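Local coordinates for protein class I phosphodiesterase PDEB1 (Leishmania major, PDB 2R8Q) that is a class I phosphodiesterase whose all-helical catalytic domain holds a zinc ion, a magnesium ion and bound 3-isobutyl-1-methylxanthine, at residues Val62-Leu67 and Gln81-Phe86; Glu127-Val132 and Leu244-Leu249; Glu182-Ser185 and Ala189-Phe192. All blocks are in the same frame, centred on the assembly; numbering follows the deposited sequence.

Contact 1 of 3, residues Val62-Leu67 and Gln81-Phe86; sequences VVYNLL and QTLLNF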
loop_
_atom_site.group_PDB
_atom_site.type_symbol
_atom_site.label_atom_id
_atom_site.label_comp_id
_atom_site.label_asym_id
_atom_site.label_seq_id
_atom_site.Cartn_x
_atom_site.Cartn_y
_atom_site.Cartn_z
ATOM N N VAL A 62 1.278 -24.714 15.887
ATOM C CA VAL A 62 1.245 -24.122 17.213
ATOM C C VAL A 62 0.139 -23.075 17.254
ATOM O O VAL A 62 -0.712 -23.093 18.143
ATOM C CB VAL A 62 2.599 -23.453 17.559
ATOM C CG1 VAL A 62 2.484 -22.648 18.842
ATOM C CG2 VAL A 62 3.675 -24.526 17.700
ATOM N N VAL A 63 0.136 -22.172 16.279
ATOM C CA VAL A 63 -0.884 -21.134 16.260
ATOM C C VAL A 63 -2.282 -21.670 15.971
ATOM O O VAL A 63 -3.251 -21.181 16.546
ATOM C CB VAL A 63 -0.540 -20.008 15.253
ATOM C CG1 VAL A 63 0.680 -19.243 15.738
ATOM C CG2 VAL A 63 -0.295 -20.582 13.884
ATOM N N TYR A 64 -2.403 -22.661 15.091
ATOM C CA TYR A 64 -3.730 -23.200 14.807
ATOM C C TYR A 64 -4.316 -23.842 16.057
ATOM O O TYR A 64 -5.487 -23.636 16.382
ATOM C CB TYR A 64 -3.691 -24.232 13.673
ATOM C CG TYR A 64 -5.053 -24.850 13.414
ATOM C CD1 TYR A 64 -5.475 -25.982 14.116
ATOM C CD2 TYR A 64 -5.957 -24.246 12.542
ATOM C CE1 TYR A 64 -6.767 -26.489 13.961
ATOM C CE2 TYR A 64 -7.252 -24.744 12.380
ATOM C CZ TYR A 64 -7.650 -25.862 13.095
ATOM O OH TYR A 64 -8.938 -26.334 12.964
ATOM N N ASN A 65 -3.499 -24.615 16.761
ATOM C CA ASN A 65 -3.948 -25.286 17.976
ATOM C C ASN A 65 -4.321 -24.265 19.049
ATOM O O ASN A 65 -5.400 -24.329 19.644
ATOM C CB ASN A 65 -2.843 -26.199 18.511
ATOM C CG ASN A 65 -3.308 -27.058 19.667
ATOM O OD1 ASN A 65 -3.855 -28.145 19.467
ATOM N ND2 ASN A 65 -3.109 -26.570 20.885
ATOM N N LEU A 66 -3.423 -23.315 19.285
ATOM C CA LEU A 66 -3.651 -22.297 20.299
ATOM C C LEU A 66 -4.904 -21.473 20.028
ATOM O O LEU A 66 -5.736 -21.296 20.916
ATOM C CB LEU A 66 -2.439 -21.365 20.395
ATOM C CG LEU A 66 -2.530 -20.264 21.457
ATOM C CD1 LEU A 66 -2.587 -20.881 22.849
ATOM C CD2 LEU A 66 -1.322 -19.346 21.337
ATOM N N LEU A 67 -5.043 -20.980 18.801
ATOM C CA LEU A 67 -6.196 -20.157 18.461
ATOM C C LEU A 67 -7.510 -20.923 18.377
ATOM O O LEU A 67 -8.518 -20.477 18.921
ATOM C CB LEU A 67 -5.941 -19.399 17.158
ATOM C CG LEU A 67 -4.789 -18.387 17.224
ATOM C CD1 LEU A 67 -4.759 -17.585 15.937
ATOM C CD2 LEU A 67 -4.969 -17.458 18.419
ATOM N N GLN A 81 -11.224 -24.508 8.696
ATOM C CA GLN A 81 -10.405 -24.401 7.498
ATOM C C GLN A 81 -10.077 -22.949 7.161
ATOM O O GLN A 81 -9.025 -22.664 6.597
ATOM C CB GLN A 81 -11.099 -25.075 6.311
ATOM C CG GLN A 81 -10.257 -25.099 5.041
ATOM C CD GLN A 81 -10.848 -25.991 3.967
ATOM O OE1 GLN A 81 -11.027 -27.187 4.175
ATOM N NE2 GLN A 81 -11.157 -25.410 2.814
ATOM N N THR A 82 -10.974 -22.031 7.506
ATOM C CA THR A 82 -10.718 -20.623 7.231
ATOM C C THR A 82 -9.529 -20.169 8.069
ATOM O O THR A 82 -8.635 -19.488 7.566
ATOM C CB THR A 82 -11.933 -19.751 7.578
ATOM O OG1 THR A 82 -13.086 -20.237 6.876
ATOM C CG2 THR A 82 -11.678 -18.308 7.175
ATOM N N LEU A 83 -9.527 -20.545 9.344
ATOM C CA LEU A 83 -8.431 -20.183 10.242
ATOM C C LEU A 83 -7.102 -20.749 9.743
ATOM O O LEU A 83 -6.094 -20.041 9.707
ATOM C CB LEU A 83 -8.701 -20.699 11.657
ATOM C CG LEU A 83 -7.581 -20.487 12.682
ATOM C CD1 LEU A 83 -7.311 -18.994 12.846
ATOM C CD2 LEU A 83 -7.973 -21.103 14.009
ATOM N N LEU A 84 -7.092 -22.025 9.363
ATOM C CA LEU A 84 -5.858 -22.640 8.885
ATOM C C LEU A 84 -5.380 -21.975 7.593
ATOM O O LEU A 84 -4.185 -21.706 7.434
ATOM C CB LEU A 84 -6.051 -24.152 8.683
ATOM C CG LEU A 84 -4.796 -24.956 8.316
ATOM C CD1 LEU A 84 -3.669 -24.680 9.320
ATOM C CD2 LEU A 84 -5.135 -26.446 8.296
ATOM N N ASN A 85 -6.300 -21.703 6.669
ATOM C CA ASN A 85 -5.918 -21.045 5.423
ATOM C C ASN A 85 -5.307 -19.682 5.731
ATOM O O ASN A 85 -4.319 -19.286 5.116
ATOM C CB ASN A 85 -7.120 -20.847 4.496
ATOM C CG ASN A 85 -7.544 -22.128 3.800
ATOM O OD1 ASN A 85 -6.752 -23.062 3.646
ATOM N ND2 ASN A 85 -8.798 -22.167 3.355
ATOM N N PHE A 86 -5.908 -18.963 6.675
ATOM C CA PHE A 86 -5.403 -17.641 7.057
ATOM C C PHE A 86 -3.967 -17.757 7.571
ATOM O O PHE A 86 -3.082 -17.015 7.146
ATOM C CB PHE A 86 -6.299 -17.028 8.137
ATOM C CG PHE A 86 -5.768 -15.745 8.716
ATOM C CD1 PHE A 86 -5.843 -14.555 7.992
ATOM C CD2 PHE A 86 -5.194 -15.728 9.982
ATOM C CE1 PHE A 86 -5.353 -13.368 8.527
ATOM C CE2 PHE A 86 -4.701 -14.543 10.529
ATOM C CZ PHE A 86 -4.782 -13.365 9.798
#

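Contact 2 of 3, residues Glu127-Val132 and Leu244-Leu249; sequences ELECYV and LVMETL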
loop_
_atom_site.group_PDB
_atom_site.type_symbol
_atom_site.label_atom_id
_atom_site.label_comp_id
_atom_site.label_asym_id
_atom_site.label_seq_id
_atom_site.Cartn_x
_atom_site.Cartn_y
_atom_site.Cartn_z
ATOM N N GLU A 127 -14.279 -10.012 24.303
ATOM C CA GLU A 127 -13.796 -11.237 23.674
ATOM C C GLU A 127 -13.442 -10.975 22.213
ATOM O O GLU A 127 -12.484 -11.540 21.689
ATOM C CB GLU A 127 -14.847 -12.346 23.775
ATOM C CG GLU A 127 -15.141 -12.771 25.202
ATOM C CD GLU A 127 -16.050 -13.982 25.280
ATOM O OE1 GLU A 127 -17.103 -13.980 24.610
ATOM O OE2 GLU A 127 -15.714 -14.932 26.020
ATOM N N LEU A 128 -14.209 -10.111 21.556
ATOM C CA LEU A 128 -13.933 -9.781 20.163
ATOM C C LEU A 128 -12.560 -9.126 20.039
ATOM O O LEU A 128 -11.800 -9.429 19.119
ATOM C CB LEU A 128 -15.007 -8.835 19.607
ATOM C CG LEU A 128 -14.761 -8.336 18.178
ATOM C CD1 LEU A 128 -14.654 -9.517 17.226
ATOM C CD2 LEU A 128 -15.892 -7.411 17.750
ATOM N N GLU A 129 -12.242 -8.229 20.969
ATOM C CA GLU A 129 -10.955 -7.541 20.942
ATOM C C GLU A 129 -9.804 -8.507 21.204
ATOM O O GLU A 129 -8.722 -8.363 20.630
ATOM C CB GLU A 129 -10.972 -6.384 21.944
ATOM C CG GLU A 129 -11.981 -5.323 21.522
ATOM C CD GLU A 129 -12.264 -4.269 22.569
ATOM O OE1 GLU A 129 -12.131 -4.549 23.780
ATOM O OE2 GLU A 129 -12.657 -3.153 22.168
ATOM N N CYS A 130 -10.033 -9.505 22.052
ATOM C CA CYS A 130 -8.995 -10.496 22.326
ATOM C C CYS A 130 -8.723 -11.287 21.048
ATOM O O CYS A 130 -7.570 -11.550 20.700
ATOM C CB CYS A 130 -9.434 -11.450 23.437
ATOM S SG CYS A 130 -9.438 -10.703 25.079
ATOM N N TYR A 131 -9.797 -11.659 20.355
ATOM C CA TYR A 131 -9.706 -12.415 19.111
ATOM C C TYR A 131 -8.950 -11.613 18.057
ATOM O O TYR A 131 -8.001 -12.107 17.447
ATOM C CB TYR A 131 -11.117 -12.753 18.613
ATOM C CG TYR A 131 -11.173 -13.482 17.290
ATOM C CD1 TYR A 131 -10.433 -14.647 17.078
ATOM C CD2 TYR A 131 -11.977 -13.016 16.253
ATOM C CE1 TYR A 131 -10.492 -15.325 15.863
ATOM C CE2 TYR A 131 -12.043 -13.688 15.033
ATOM C CZ TYR A 131 -11.296 -14.840 14.848
ATOM O OH TYR A 131 -11.339 -15.495 13.640
ATOM N N VAL A 132 -9.367 -10.368 17.851
ATOM C CA VAL A 132 -8.712 -9.513 16.872
ATOM C C VAL A 132 -7.236 -9.294 17.209
ATOM O O VAL A 132 -6.387 -9.289 16.323
ATOM C CB VAL A 132 -9.434 -8.152 16.764
ATOM C CG1 VAL A 132 -8.662 -7.217 15.836
ATOM C CG2 VAL A 132 -10.854 -8.369 16.246
ATOM N N LEU A 244 -6.403 1.521 23.259
ATOM C CA LEU A 244 -5.046 1.838 23.677
ATOM C C LEU A 244 -4.442 0.636 24.411
ATOM O O LEU A 244 -3.240 0.385 24.326
ATOM C CB LEU A 244 -5.040 3.082 24.572
ATOM C CG LEU A 244 -3.678 3.559 25.088
ATOM C CD1 LEU A 244 -2.674 3.658 23.949
ATOM C CD2 LEU A 244 -3.855 4.910 25.764
ATOM N N VAL A 245 -5.275 -0.113 25.127
ATOM C CA VAL A 245 -4.792 -1.302 25.820
ATOM C C VAL A 245 -4.335 -2.332 24.786
ATOM O O VAL A 245 -3.296 -2.969 24.956
ATOM C CB VAL A 245 -5.888 -1.924 26.722
ATOM C CG1 VAL A 245 -5.499 -3.353 27.112
ATOM C CG2 VAL A 245 -6.066 -1.075 27.977
ATOM N N MET A 246 -5.106 -2.484 23.710
ATOM C CA MET A 246 -4.751 -3.428 22.651
ATOM C C MET A 246 -3.422 -3.038 22.015
ATOM O O MET A 246 -2.550 -3.885 21.794
ATOM C CB MET A 246 -5.826 -3.449 21.561
ATOM C CG MET A 246 -7.160 -4.047 21.979
ATOM S SD MET A 246 -8.391 -3.915 20.648
ATOM C CE MET A 246 -7.819 -5.196 19.544
ATOM N N GLU A 247 -3.267 -1.750 21.718
ATOM C CA GLU A 247 -2.044 -1.266 21.091
ATOM C C GLU A 247 -0.843 -1.455 22.003
ATOM O O GLU A 247 0.242 -1.805 21.547
ATOM C CB GLU A 247 -2.184 0.214 20.722
ATOM C CG GLU A 247 -3.305 0.490 19.731
ATOM C CD GLU A 247 -3.603 1.970 19.579
ATOM O OE1 GLU A 247 -3.239 2.745 20.488
ATOM O OE2 GLU A 247 -4.214 2.358 18.561
ATOM N N THR A 248 -1.043 -1.218 23.294
ATOM C CA THR A 248 0.041 -1.364 24.251
ATOM C C THR A 248 0.434 -2.831 24.406
ATOM O O THR A 248 1.617 -3.146 24.554
ATOM C CB THR A 248 -0.354 -0.770 25.611
ATOM O OG1 THR A 248 -0.749 0.592 25.425
ATOM C CG2 THR A 248 0.820 -0.812 26.576
ATOM N N LEU A 249 -0.554 -3.723 24.373
ATOM C CA LEU A 249 -0.274 -5.150 24.483
ATOM C C LEU A 249 0.511 -5.658 23.280
ATOM O O LEU A 249 1.478 -6.399 23.451
ATOM C CB LEU A 249 -1.565 -5.963 24.625
ATOM C CG LEU A 249 -2.239 -5.937 25.999
ATOM C CD1 LEU A 249 -3.597 -6.607 25.908
ATOM C CD2 LEU A 249 -1.353 -6.641 27.026
#

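Contact 3 of 3, residues Glu182-Ser185 and Ala189-Phe192; sequences EILS and ADVF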
loop_
_atom_site.group_PDB
_atom_site.type_symbol
_atom_site.label_atom_id
_atom_site.label_comp_id
_atom_site.label_asym_id
_atom_site.label_seq_id
_atom_site.Cartn_x
_atom_site.Cartn_y
_atom_site.Cartn_z
ATOM N N GLU A 182 -5.258 -7.609 1.972
ATOM C CA GLU A 182 -5.232 -8.481 0.801
ATOM C C GLU A 182 -5.596 -9.916 1.187
ATOM O O GLU A 182 -6.449 -10.546 0.558
ATOM C CB GLU A 182 -3.838 -8.450 0.172
ATOM C CG GLU A 182 -3.637 -9.434 -0.962
ATOM C CD GLU A 182 -2.208 -9.441 -1.464
ATOM O OE1 GLU A 182 -1.741 -8.382 -1.939
ATOM O OE2 GLU A 182 -1.551 -10.502 -1.378
ATOM N N ILE A 183 -4.940 -10.432 2.221
ATOM C CA ILE A 183 -5.206 -11.790 2.684
ATOM C C ILE A 183 -6.666 -11.983 3.094
ATOM O O ILE A 183 -7.310 -12.955 2.694
ATOM C CB ILE A 183 -4.305 -12.147 3.892
ATOM C CG1 ILE A 183 -2.847 -12.238 3.441
ATOM C CG2 ILE A 183 -4.765 -13.453 4.521
ATOM C CD1 ILE A 183 -1.858 -12.407 4.588
ATOM N N LEU A 184 -7.182 -11.050 3.888
ATOM C CA LEU A 184 -8.553 -11.122 4.377
ATOM C C LEU A 184 -9.624 -10.919 3.312
ATOM O O LEU A 184 -10.792 -11.223 3.548
ATOM C CB LEU A 184 -8.752 -10.107 5.509
ATOM C CG LEU A 184 -7.929 -10.415 6.759
ATOM C CD1 LEU A 184 -7.952 -9.226 7.710
ATOM C CD2 LEU A 184 -8.479 -11.670 7.431
ATOM N N SER A 185 -9.233 -10.411 2.146
ATOM C CA SER A 185 -10.196 -10.185 1.068
ATOM C C SER A 185 -10.602 -11.506 0.423
ATOM O O SER A 185 -11.561 -11.560 -0.346
ATOM C CB SER A 185 -9.608 -9.251 0.004
ATOM O OG SER A 185 -8.579 -9.884 -0.735
ATOM N N ALA A 189 -9.923 -17.345 3.429
ATOM C CA ALA A 189 -9.027 -17.040 4.543
ATOM C C ALA A 189 -9.531 -15.889 5.404
ATOM O O ALA A 189 -8.812 -15.394 6.271
ATOM C CB ALA A 189 -7.630 -16.716 4.009
ATOM N N ASP A 190 -10.772 -15.472 5.180
ATOM C CA ASP A 190 -11.339 -14.360 5.934
ATOM C C ASP A 190 -11.792 -14.767 7.336
ATOM O O ASP A 190 -12.920 -15.227 7.528
ATOM C CB ASP A 190 -12.496 -13.746 5.138
ATOM C CG ASP A 190 -13.172 -12.606 5.870
ATOM O OD1 ASP A 190 -12.560 -12.037 6.799
ATOM O OD2 ASP A 190 -14.321 -12.268 5.508
ATOM N N VAL A 191 -10.909 -14.588 8.318
ATOM C CA VAL A 191 -11.220 -14.954 9.695
ATOM C C VAL A 191 -12.226 -14.024 10.374
ATOM O O VAL A 191 -12.546 -14.200 11.547
ATOM C CB VAL A 191 -9.937 -15.058 10.557
ATOM C CG1 VAL A 191 -9.055 -16.183 10.025
ATOM C CG2 VAL A 191 -9.180 -13.739 10.547
ATOM N N PHE A 192 -12.715 -13.038 9.627
ATOM C CA PHE A 192 -13.724 -12.107 10.132
ATOM C C PHE A 192 -15.047 -12.440 9.430
ATOM O O PHE A 192 -16.024 -11.692 9.526
ATOM C CB PHE A 192 -13.340 -10.657 9.806
ATOM C CG PHE A 192 -12.131 -10.150 10.551
ATOM C CD1 PHE A 192 -11.436 -9.038 10.081
ATOM C CD2 PHE A 192 -11.698 -10.761 11.724
ATOM C CE1 PHE A 192 -10.325 -8.542 10.768
ATOM C CE2 PHE A 192 -10.587 -10.271 12.420
ATOM C CZ PHE A 192 -9.902 -9.160 11.936
HETATM O O HOH W 1 -13.381 -10.719 2.799
#

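Contact 1 of 3, residues Val62-Leu67 and Gln81-Phe86
Leu83 reaches from helix 80-92 into the angle between Tyr64 and Leu67 of helix 55-68. Its CB points toward the opposite helix, and with CG anti to the backbone N (chi1 175°) the branch point is carried on to Tyr64, CG of Leu83 standing 4.1 Å from the ring atom CD2 of Tyr64. From there the side chain forks. Leu83 CD1 turns to the Leu67 side, 4.2 Å from Leu67 CD1. Leu83 CD2 touches two residues, lying 4.0 Å from CD2 of Tyr64 and 4.1 Å from CB of Leu67. The two helices form an antiparallel pair in the all-helical phosphodiesterase catalytic domain; their short segments cross at 145° with axes 10.0 Å apart, and no hydrogen bond links them.

Tyr64 also meets Leu84. Its CB does not point straight across, but CG anti to the backbone N swings the ring over to helix 80-92. There the CD2-CE2 side lies against Leu84, whose CB is 3.9 Å from Tyr64 CD2 and whose side chain stands roughly perpendicular to that of the tyrosine. Met28 of helix 21-28 packs on both Tyr64 and Leu84, while Leu67 is backed by Cys109 of helix 102-118 and Leu134 of helix 127-139.

Contact 2 of 3, residues Glu127-Val132 and Leu244-Leu249
Met246 and Glu129 meet at about a right angle, the thioether of one laid across the aliphatic root of the other. Both CB atoms point into the gap between the helices. The methionine runs out extended as far as its sulfur, and Met246 SD comes to rest 3.8 Å from CB of Glu129 and 4.0 Å from its CG. The bend then comes at the last torsion: chi3 of 75° turns the terminal methyl aside along helix 127-139, so that Met246 CE lies 3.5 Å from the backbone O of Glu129. The same methyl, Met246 CE, is 4.3 Å from CG1 of Val132, one turn further on. No hydrogen bond crosses between 127-132 and 244-249, and the contact is made by the methionine chain lying against the surface of helix 127-139.

The glutamate carboxylate is used for other purposes. OE1 forms a salt bridge with Arg242 and accepts from the backbone N of Thr126, while OE2 is hydrogen-bonded to Tyr202. These partners hold the buried acid in place, and the arginine would probably favour its charged form. They also leave the CB-CG part as the surface on which the sulfur rests. Within 244-249, Thr248 OG1 bonds back to Leu244 O at 2.7 Å, reaching that oxygen from the face opposite the helical N-H of Thr248.

Helix 127-139 leads directly to the zinc ligands His140 and Asp141, and helix 239-254 ends at a third, Asp254, so the contact joins the two helices ahead of the ends that lead to the zinc site. Helix 197-212 covers it, with Ala206 and Cys210 on Met246 and Ala203 on Val132.

Contact 3 of 3, residues Glu182-Ser185 and Ala189-Phe192
An Asx turn at Asp190 shapes the loop that follows helix 171-184 and passes alongside Leu184. In the turn, the backbone N of Phe192 donates to Asp190 OD1 at 3.0 Å, meeting that oxygen from above the carboxylate plane. The anti setting of CG to the backbone N (chi1 178°) puts the carboxylate beside its own carbonyl carbon, on the side of the residues that follow, within reach of Phe192 N, while Asp190 CB sits 3.4 Å from Leu184 O. One water donates to that same Leu184 O at 2.7 Å and makes a weak bond to Asp190 OD2, a bridge from the helix to the loop.

The chain turns off sharply after the helix, so 189-192 runs steeply across the end of helix 171-184 on its way to helix 197-212. Apart from the polar groups, this corner is packed with apolar ones. Leu184 sends its two methyls to different partners: CD2 lies 3.8 Å from CG2 of Val191, and CD1 is 3.9 Å from CE1 of Phe192, meeting that ring obliquely. Ala189 CB rests against the Ile183 backbone, 4.0 Å from its O. Phe86 of helix 80-92 packs on Ile183, Leu184 and Val191, and the Phe192 ring meets Tyr204 of helix 197-212 edge-to-face.

How the contacts relate
All three contacts are mainly buried, but contact 3, the farthest from the chain centre, also has a partly exposed aspartate. Contacts 1 and 2 each pair two helices without a hydrogen bond, contact 1 through leucines and a tyrosine, contact 2 through a methionine on the aliphatic part and backbone of a glutamate. Contact 3 instead sets a helix end against the following loop and adds a water link, one leg weak, beside an Asx turn. It touches both others: Phe86 and Thr82 of contact 1 pack on the 189-192 loop, and the Tyr131 hydroxyl of contact 2 probably hydrogen-bonds to Val191 O. Contacts 1 and 2 do not touch, yet helix 127-139 of contact 2 also packs on contact 1.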